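PDB 4WOZ: N-acetylneuraminate lyase from Peptoclostridium difficile, which belongs to the dihydrodipicolinate synthetase family of lyases, enzymes built on a TIM barrel, and is modelled here as an assembly of four chains. Local coordinates for residues R72-A77 with A103-D108; L257-Y262 with S292-I297. All blocks are in the same frame, centred on the assembly; numbering follows the deposited sequence.

Interaction 1: residues R72-A77 with A103-D108; sequences RIFEIA and AKFTTD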
# COMPACT_ATOMS: atom_id res chain seq x y z
N ARG A 72 32.39 14.49 -10.82
CA ARG A 72 33.45 14.95 -9.93
C ARG A 72 33.57 14.02 -8.73
O ARG A 72 34.68 13.74 -8.27
CB ARG A 72 33.23 16.38 -9.43
CG ARG A 72 34.28 16.75 -8.38
CD ARG A 72 34.64 18.23 -8.33
NE ARG A 72 33.77 19.01 -7.45
CZ ARG A 72 34.15 20.12 -6.84
NH1 ARG A 72 35.38 20.59 -7.01
NH2 ARG A 72 33.30 20.79 -6.06
N ILE A 73 32.43 13.55 -8.23
CA ILE A 73 32.44 12.64 -7.09
C ILE A 73 33.15 11.34 -7.48
O ILE A 73 33.98 10.83 -6.73
CB ILE A 73 30.99 12.35 -6.62
CG1 ILE A 73 30.39 13.61 -6.01
CG2 ILE A 73 30.97 11.20 -5.61
CD1 ILE A 73 28.91 13.53 -5.74
N PHE A 74 32.83 10.81 -8.66
CA PHE A 74 33.47 9.57 -9.10
C PHE A 74 34.97 9.75 -9.25
O PHE A 74 35.75 8.86 -8.90
CB PHE A 74 32.87 9.10 -10.43
CG PHE A 74 31.49 8.49 -10.30
CD1 PHE A 74 31.25 7.48 -9.37
CD2 PHE A 74 30.45 8.91 -11.12
CE1 PHE A 74 29.99 6.89 -9.26
CE2 PHE A 74 29.18 8.34 -11.01
CZ PHE A 74 28.95 7.32 -10.08
N GLU A 75 35.39 10.91 -9.76
CA GLU A 75 36.81 11.19 -9.94
C GLU A 75 37.52 11.31 -8.61
O GLU A 75 38.60 10.75 -8.41
CB GLU A 75 37.03 12.48 -10.73
CG GLU A 75 36.71 12.41 -12.20
CD GLU A 75 37.16 13.65 -12.94
OE1 GLU A 75 36.79 13.83 -14.12
OE2 GLU A 75 37.90 14.46 -12.34
N ILE A 76 36.93 12.07 -7.69
CA ILE A 76 37.54 12.25 -6.38
C ILE A 76 37.65 10.93 -5.62
O ILE A 76 38.67 10.66 -4.99
CB ILE A 76 36.74 13.24 -5.52
CG1 ILE A 76 36.80 14.64 -6.16
CG2 ILE A 76 37.30 13.26 -4.11
CD1 ILE A 76 35.94 15.68 -5.47
N ALA A 77 36.61 10.11 -5.70
CA ALA A 77 36.62 8.82 -4.99
C ALA A 77 37.76 7.93 -5.48
O ALA A 77 38.53 7.39 -4.69
CB ALA A 77 35.28 8.11 -5.16
N ALA A 103 28.35 5.01 -16.82
CA ALA A 103 28.92 3.67 -16.84
C ALA A 103 30.25 3.73 -17.59
O ALA A 103 31.21 3.06 -17.21
CB ALA A 103 27.97 2.70 -17.52
N LYS A 104 30.28 4.53 -18.65
CA LYS A 104 31.49 4.70 -19.45
C LYS A 104 32.54 5.44 -18.63
O LYS A 104 33.68 4.99 -18.50
CB LYS A 104 31.20 5.50 -20.72
CG LYS A 104 30.51 4.73 -21.82
CD LYS A 104 30.38 5.61 -23.06
CE LYS A 104 30.12 4.79 -24.32
NZ LYS A 104 28.88 3.97 -24.22
N PHE A 105 32.14 6.59 -18.09
CA PHE A 105 33.02 7.41 -17.28
C PHE A 105 33.68 6.60 -16.16
O PHE A 105 34.91 6.58 -16.05
CB PHE A 105 32.23 8.58 -16.68
CG PHE A 105 33.09 9.58 -15.96
CD1 PHE A 105 33.96 10.41 -16.66
CD2 PHE A 105 33.02 9.71 -14.58
CE1 PHE A 105 34.75 11.35 -16.00
CE2 PHE A 105 33.80 10.64 -13.90
CZ PHE A 105 34.67 11.47 -14.62
N THR A 106 32.88 5.94 -15.34
CA THR A 106 33.42 5.15 -14.23
C THR A 106 34.25 3.96 -14.68
O THR A 106 35.27 3.65 -14.08
CB THR A 106 32.29 4.67 -13.28
OG1 THR A 106 31.34 3.88 -14.01
CG2 THR A 106 31.58 5.87 -12.65
N THR A 107 33.82 3.27 -15.74
CA THR A 107 34.59 2.13 -16.22
C THR A 107 35.98 2.59 -16.65
O THR A 107 36.98 1.90 -16.39
CB THR A 107 33.89 1.44 -17.41
OG1 THR A 107 32.67 0.84 -16.97
CG2 THR A 107 34.79 0.36 -18.00
N ASP A 108 36.05 3.75 -17.30
CA ASP A 108 37.33 4.27 -17.74
C ASP A 108 38.18 4.69 -16.55
O ASP A 108 39.41 4.65 -16.62
CB ASP A 108 37.13 5.46 -18.70
CG ASP A 108 36.54 5.03 -20.03
OD1 ASP A 108 36.64 3.84 -20.38
OD2 ASP A 108 35.99 5.90 -20.75
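In the helix that turns F105 and T106 toward F74 and E75, A103 O is gripped twice by T107: T107 OG1 lies 2.7 Å from A103 O, and T107 N comes to the same A103 O from the opposite face of its carbonyl plane at 3.0 Å. This helix and its partner are neighbours on the outside of a TIM barrel. Helices 67-81 and 96-109 follow successive strands, 52-55 and 86-90, and run almost parallel here, with segment axes 12° apart and 10.3 Å from each other. Toward the barrel, the methyl T106 CG2 sits over the centre of the F74 ring, a CH-pi contact almost on the ring normal, with T106 CG2 3.5 Å from F74 CG. The threonine can present carbon here because its hydroxyl is turned back on its own helix: OG1 lies between backbone N and carbonyl carbon and bonds to L102 O. Y111 packs edge-to-face with the F74 ring and also sends its OH to F74 O, while V55 and A89 of the barrel strands lie inside. Nearer the solvent, F105 has its CG anti to the backbone N (chi1 -173°), which swings the ring across the groove. Its far edge meets F74 CB, 3.9 Å from F105 CE2, and the extended side chain of E75. E75 CG is only 3.3 Å from F105 CZ, so the ring edge and the glutamate chain are tightly packed here. The carboxylate is nearly coplanar with the ring, the planes being 27° apart; an edge approach of this kind sets oxygen against the slightly positive ring hydrogens and is probably mildly attractive. It brings E75 OE1 to 3.2 Å from F105 CZ.

Interaction 2: residues L257-Y262 with S292-I297; sequences LGNGLY and SRAKEI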
# COMPACT_ATOMS: atom_id res chain seq x y z
N LEU A 257 17.42 7.32 12.90
CA LEU A 257 16.19 7.51 12.14
C LEU A 257 15.26 8.51 12.80
O LEU A 257 14.65 9.34 12.14
CB LEU A 257 15.47 6.17 11.95
CG LEU A 257 16.15 5.16 11.01
CD1 LEU A 257 15.40 3.84 11.06
CD2 LEU A 257 16.16 5.71 9.60
N GLY A 258 15.17 8.43 14.13
CA GLY A 258 14.30 9.34 14.86
C GLY A 258 14.78 10.79 14.87
O GLY A 258 13.98 11.70 15.06
N ASN A 259 16.08 11.00 14.65
CA ASN A 259 16.66 12.34 14.66
C ASN A 259 16.88 12.92 13.26
O ASN A 259 17.23 14.09 13.12
CB ASN A 259 18.00 12.31 15.41
CG ASN A 259 18.49 13.69 15.81
OD1 ASN A 259 17.76 14.45 16.45
ND2 ASN A 259 19.72 14.03 15.44
N GLY A 260 16.67 12.10 12.24
CA GLY A 260 16.88 12.55 10.87
C GLY A 260 18.08 11.78 10.34
O GLY A 260 19.23 12.11 10.65
N LEU A 261 17.78 10.76 9.55
CA LEU A 261 18.78 9.87 8.98
C LEU A 261 20.08 10.48 8.47
O LEU A 261 21.13 10.33 9.09
CB LEU A 261 18.16 9.04 7.85
CG LEU A 261 19.11 8.08 7.11
CD1 LEU A 261 19.72 7.09 8.08
CD2 LEU A 261 18.34 7.35 6.01
N TYR A 262 20.00 11.15 7.33
CA TYR A 262 21.19 11.73 6.73
C TYR A 262 21.85 12.83 7.54
O TYR A 262 23.08 12.88 7.61
CB TYR A 262 20.86 12.22 5.32
CG TYR A 262 20.41 11.09 4.42
CD1 TYR A 262 21.24 10.01 4.16
CD2 TYR A 262 19.14 11.10 3.84
CE1 TYR A 262 20.83 8.96 3.34
CE2 TYR A 262 18.72 10.06 3.02
CZ TYR A 262 19.56 8.99 2.78
OH TYR A 262 19.15 7.96 1.97
N SER A 292 22.03 18.70 19.30
CA SER A 292 22.35 18.22 20.64
C SER A 292 21.95 16.74 20.74
O SER A 292 22.58 15.97 21.46
CB SER A 292 21.61 19.04 21.71
OG SER A 292 20.21 18.84 21.65
N ARG A 293 20.91 16.35 20.02
CA ARG A 293 20.50 14.95 20.04
C ARG A 293 21.57 14.09 19.37
O ARG A 293 21.92 13.02 19.87
CB ARG A 293 19.16 14.76 19.31
CG ARG A 293 18.75 13.31 19.14
CD ARG A 293 18.74 12.57 20.47
NE ARG A 293 18.36 11.16 20.33
CZ ARG A 293 18.34 10.30 21.34
NH1 ARG A 293 18.68 10.69 22.56
NH2 ARG A 293 17.97 9.04 21.13
N ALA A 294 22.10 14.56 18.25
CA ALA A 294 23.14 13.83 17.53
C ALA A 294 24.37 13.64 18.41
O ALA A 294 25.03 12.60 18.37
CB ALA A 294 23.52 14.56 16.25
N LYS A 295 24.68 14.65 19.22
CA LYS A 295 25.83 14.55 20.11
C LYS A 295 25.55 13.58 21.27
O LYS A 295 26.48 12.98 21.82
CB LYS A 295 26.21 15.95 20.62
CG LYS A 295 26.84 16.79 19.51
CD LYS A 295 27.27 18.17 19.95
CE LYS A 295 27.97 18.88 18.80
NZ LYS A 295 28.36 20.28 19.13
N GLU A 296 24.28 13.42 21.63
CA GLU A 296 23.94 12.47 22.68
C GLU A 296 24.15 11.08 22.08
O GLU A 296 24.70 10.18 22.73
CB GLU A 296 22.46 12.59 23.08
CG GLU A 296 22.12 13.76 23.96
CD GLU A 296 20.69 13.66 24.46
OE1 GLU A 296 19.76 13.64 23.62
OE2 GLU A 296 20.49 13.60 25.70
N ILE A 297 23.70 10.92 20.85
CA ILE A 297 23.83 9.65 20.13
C ILE A 297 25.31 9.32 20.01
O ILE A 297 25.71 8.17 20.17
CB ILE A 297 23.17 9.76 18.72
CG1 ILE A 297 21.66 9.94 18.87
CG2 ILE A 297 23.48 8.53 17.88
CD1 ILE A 297 20.92 10.22 17.58
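N259 reaches from the last turn of helix 239-259 into the side of helix 288-301, and its side chain carries nearly all of the contact. At its root, N259 CB lies 4.2 Å from I297 CD1, a light apolar touch beside a residue that also packs on L252, T264 and L268. CG stands anti to the backbone N (chi1 -164°), which carries the amide over to R293, where N259 CG is 3.4 Å from R293 CG. From there the two ends part company. The oxygen goes to the aliphatic base of the arginine: N259 OD1 is 3.1 Å from R293 CG and 3.2 Å from R293 CB, a close polar-to-methylene approach. The nitrogen turns to A294, with N259 ND2 3.9 Å from A294 CB, but its hydrogen bonds go to T264 OG1 and M290 O. Those two bonds fix the rotation of the amide and tie three helices together, since T264 belongs to helix 261-271 and M290 to helix 288-301. R293 bends at its second torsion (chi2 54°), so its guanidinium leaves the asparagine and lies at 74° to the amide plane. There R293 NH1 forms a salt bridge to E296 OE1 at 3.3 Å, its hydrogen bond a weak one, met at the guanidinium edge, and NH2 pairs with D255 of helix 239-259. The arginine is therefore held between two carboxylates, one on each helix. Just after N259 the chain breaks at G260, whose positive phi ends one helix while the residue serves as N-cap of the next. Such a sharp helix-to-helix corner, packed against the last helix of the chain, belongs to the C-terminal helical bundle that follows the TIM barrel in this family.

Interactions 1 and 2 follow in series along the chain and share no helix; their centres are 32 Å apart and their nearest atoms about 13 Å. Interaction 1 belongs to the barrel itself, joining two consecutive outer helices over the strands, whereas interaction 2 lies in the helices added after the eighth strand. Both are partly buried. In 72-77 with 103-108 the chemistry is aromatic and graded, from a buried ring and methyl against the sheet to a carboxylate at the exposed outer side. In 257-262 with 292-297 a single amide does the work, its hydrogen bonds made to residues outside the two segments, with an arginine charge paired alongside.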